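Local structure of hypothetical nigD-like protein (Bacteroides caccae, 3QWN) at residues P83-D88 with I130-S135. The protein is of uncharacterised function but is probably a NigD-like immunity protein, inferred to protect the producing cell against a bacteriocin-type toxin. Sequence-based numbering, arbitrary orientation.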
ATOM      1  N   PRO A  83      -7.799   2.943  -6.863  1.00 60.30           N
ATOM      2  CA  PRO A  83      -9.155   3.337  -6.439  1.00 60.45           C
ATOM      3  C   PRO A  83     -10.136   3.295  -7.619  1.00 63.00           C
ATOM      4  O   PRO A  83      -9.846   3.819  -8.700  1.00 63.10           O
ATOM      5  CB  PRO A  83      -8.962   4.773  -5.908  1.00 62.38           C
ATOM      6  CG  PRO A  83      -7.516   4.877  -5.612  1.00 65.38           C
ATOM      7  CD  PRO A  83      -6.835   4.042  -6.644  1.00 60.49           C
ATOM      8  N   LYS A  84     -11.267   2.616  -7.419  1.00 58.49           N
ATOM      9  CA  LYS A  84     -12.280   2.445  -8.445  1.00 60.43           C
ATOM     10  C   LYS A  84     -13.677   2.712  -7.867  1.00 66.24           C
ATOM     11  O   LYS A  84     -13.913   2.376  -6.704  1.00 63.22           O
ATOM     12  CB  LYS A  84     -12.194   1.035  -9.062  1.00 62.29           C
ATOM     13  CG  LYS A  84     -11.060   0.852 -10.062  1.00 69.73           C
ATOM     14  CD  LYS A  84     -10.687  -0.625 -10.172  1.00 89.93           C
ATOM     15  CE  LYS A  84      -9.367  -0.861 -10.890  1.00105.63           C
ATOM     16  NZ  LYS A  84      -8.898  -2.278 -10.766  1.00112.51           N
ATOM     17  N   PRO A  85     -14.618   3.314  -8.657  1.00 67.29           N
ATOM     18  CA  PRO A  85     -15.972   3.572  -8.121  1.00 69.44           C
ATOM     19  C   PRO A  85     -16.732   2.280  -7.832  1.00 74.65           C
ATOM     20  O   PRO A  85     -16.392   1.247  -8.396  1.00 74.70           O
ATOM     21  CB  PRO A  85     -16.645   4.379  -9.236  1.00 74.20           C
ATOM     22  CG  PRO A  85     -15.914   3.986 -10.482  1.00 78.46           C
ATOM     23  CD  PRO A  85     -14.500   3.780 -10.057  1.00 70.77           C
ATOM     24  N   ALA A  86     -17.752   2.342  -6.957  1.00 72.75           N
ATOM     25  CA  ALA A  86     -18.567   1.187  -6.558  1.00 73.95           C
ATOM     26  C   ALA A  86     -19.224   0.463  -7.765  1.00 85.55           C
ATOM     27  O   ALA A  86     -19.511  -0.732  -7.677  1.00 85.16           O
ATOM     28  CB  ALA A  86     -19.633   1.627  -5.571  1.00 75.00           C
ATOM     29  N   ASP A  87     -19.438   1.196  -8.882  1.00 88.04           N
ATOM     30  CA  ASP A  87     -20.050   0.716 -10.122  1.00 91.62           C
ATOM     31  C   ASP A  87     -19.019   0.079 -11.078  1.00 95.43           C
ATOM     32  O   ASP A  87     -19.401  -0.354 -12.165  1.00 97.92           O
ATOM     33  CB  ASP A  87     -20.813   1.858 -10.839  1.00 97.47           C
ATOM     34  CG  ASP A  87     -19.997   3.109 -11.143  1.00113.82           C
ATOM     35  OD1 ASP A  87     -19.072   3.030 -11.986  1.00111.57           O
ATOM     36  OD2 ASP A  87     -20.319   4.183 -10.575  1.00126.84           O
ATOM     37  N   ASP A  88     -17.728   0.015 -10.687  1.00 88.60           N
ATOM     38  CA  ASP A  88     -16.682  -0.575 -11.529  1.00 87.31           C
ATOM     39  C   ASP A  88     -16.885  -2.085 -11.655  1.00 93.41           C
ATOM     40  O   ASP A  88     -17.289  -2.708 -10.675  1.00 92.70           O
ATOM     41  CB  ASP A  88     -15.290  -0.278 -10.962  1.00 85.75           C
ATOM     42  CG  ASP A  88     -14.145  -0.662 -11.879  1.00 92.29           C
ATOM     43  OD1 ASP A  88     -13.724  -1.845 -11.842  1.00 93.21           O
ATOM     44  OD2 ASP A  88     -13.691   0.207 -12.657  1.00 91.80           O
ATOM     45  N   ILE A 130      -9.895  -0.525  -3.128  1.00 49.03           N
ATOM     46  CA  ILE A 130     -10.295   0.785  -2.667  1.00 48.40           C
ATOM     47  C   ILE A 130     -11.532   1.193  -3.449  1.00 57.44           C
ATOM     48  O   ILE A 130     -11.496   1.263  -4.684  1.00 58.28           O
ATOM     49  CB  ILE A 130      -9.150   1.835  -2.786  1.00 49.53           C
ATOM     50  CG1 ILE A 130      -7.949   1.518  -1.840  1.00 46.40           C
ATOM     51  CG2 ILE A 130      -9.688   3.279  -2.591  1.00 48.01           C
ATOM     52  CD1 ILE A 130      -8.226   1.667  -0.260  1.00 48.19           C
ATOM     53  N   VAL A 131     -12.632   1.436  -2.726  1.00 56.21           N
ATOM     54  CA  VAL A 131     -13.886   1.916  -3.298  1.00 57.69           C
ATOM     55  C   VAL A 131     -13.808   3.444  -3.259  1.00 60.82           C
ATOM     56  O   VAL A 131     -13.713   4.035  -2.187  1.00 57.08           O
ATOM     57  CB  VAL A 131     -15.143   1.348  -2.598  1.00 61.25           C
ATOM     58  CG1 VAL A 131     -16.406   1.737  -3.359  1.00 63.11           C
ATOM     59  CG2 VAL A 131     -15.042  -0.172  -2.447  1.00 59.88           C
ATOM     60  N   GLU A 132     -13.782   4.059  -4.438  1.00 61.78           N
ATOM     61  CA  GLU A 132     -13.623   5.490  -4.641  1.00 62.69           C
ATOM     62  C   GLU A 132     -14.962   6.215  -4.806  1.00 70.91           C
ATOM     63  O   GLU A 132     -15.839   5.787  -5.576  1.00 72.62           O
ATOM     64  CB  GLU A 132     -12.748   5.714  -5.887  1.00 64.06           C
ATOM     65  CG  GLU A 132     -12.425   7.158  -6.218  1.00 74.31           C
ATOM     66  CD  GLU A 132     -11.780   7.323  -7.576  1.00 87.33           C
ATOM     67  OE1 GLU A 132     -12.435   7.004  -8.595  1.00 80.41           O
ATOM     68  OE2 GLU A 132     -10.615   7.776  -7.622  1.00 75.40           O
ATOM     69  N   ASP A 133     -15.083   7.351  -4.101  1.00 68.91           N
ATOM     70  CA  ASP A 133     -16.222   8.262  -4.192  1.00 72.18           C
ATOM     71  C   ASP A 133     -15.672   9.659  -4.440  1.00 78.91           C
ATOM     72  O   ASP A 133     -14.954  10.194  -3.596  1.00 76.62           O
ATOM     73  CB  ASP A 133     -17.135   8.208  -2.954  1.00 74.27           C
ATOM     74  CG  ASP A 133     -18.141   9.347  -2.889  1.00 91.34           C
ATOM     75  OD1 ASP A 133     -18.798   9.619  -3.916  1.00 95.67           O
ATOM     76  OD2 ASP A 133     -18.257   9.976  -1.819  1.00 97.78           O
ATOM     77  N   LEU A 134     -15.985  10.232  -5.613  1.00 79.53           N
ATOM     78  CA  LEU A 134     -15.477  11.546  -5.978  1.00 80.17           C
ATOM     79  C   LEU A 134     -16.566  12.607  -5.956  1.00 88.47           C
ATOM     80  O   LEU A 134     -16.369  13.675  -6.534  1.00 91.30           O
ATOM     81  CB  LEU A 134     -14.797  11.488  -7.355  1.00 80.14           C
ATOM     82  CG  LEU A 134     -13.557  10.607  -7.468  1.00 81.22           C
ATOM     83  CD1 LEU A 134     -13.158  10.415  -8.929  1.00 81.64           C
ATOM     84  CD2 LEU A 134     -12.391  11.142  -6.626  1.00 81.23           C
ATOM     85  N   SER A 135     -17.679  12.361  -5.227  1.00 85.91           N
ATOM     86  CA  SER A 135     -18.826  13.282  -5.131  1.00 88.42           C
ATOM     87  C   SER A 135     -18.450  14.691  -4.613  1.00 92.88           C
ATOM     88  O   SER A 135     -19.105  15.669  -4.983  1.00 95.54           O
ATOM     89  CB  SER A 135     -19.924  12.689  -4.254  1.00 91.95           C
ATOM     90  OG  SER A 135     -19.488  12.468  -2.924  1.00101.28           O
TER
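Lys84 meets the strand of Ile130 to Glu132 through both of its backbone polar atoms. Its N donates to Ile130 O over 3.1 Å in a nearly straight bond (172° at the hydrogen), and its O accepts from Glu132 N at 2.8 Å, the donor standing well above the carbonyl plane. Two bonds from one residue, reaching the neighbours on either side of Val131, are the signature of a parallel bridge. The flanking prolines lose no bond to this strand, and their CA-H groups add contacts, Pro83 CA to Ile130 O and Pro85 CA to Glu132 O (3.4 Å). The pairing ends where a type I turn, Pro85 to Asp88, takes Ala86 N away from Glu132 O.

In the C-terminal beta-sandwich domain, residues 84-85 make a short edge strand beside strand 127-133, which pairs on its other side with strand 142-150.

Glu132 points its CB toward the edge strand, 3.6 Å from Lys84 O. CG, anti to the backbone N (chi1 -177°), passes beside Pro83 CB, and CD lies 4.2 Å from that same Pro83 CB. At the carboxylate, OE1 comes within 4.1 Å of Pro85 CD, while OE2 lies 3.8 Å from Pro83 CB, accepts a hydrogen bond from Tyr171 and forms a salt bridge with Lys170. A long acidic chain suits this buried place, its methylenes lying beside Pro83 and its charge being met at the tip.

Pro83 also packs its CB against Ile130 CG2 at 3.7 Å, two compact apolar groups side by side, with Met145 and Val166 touching both. The small Ala86 sets its CB against Val131 CG1.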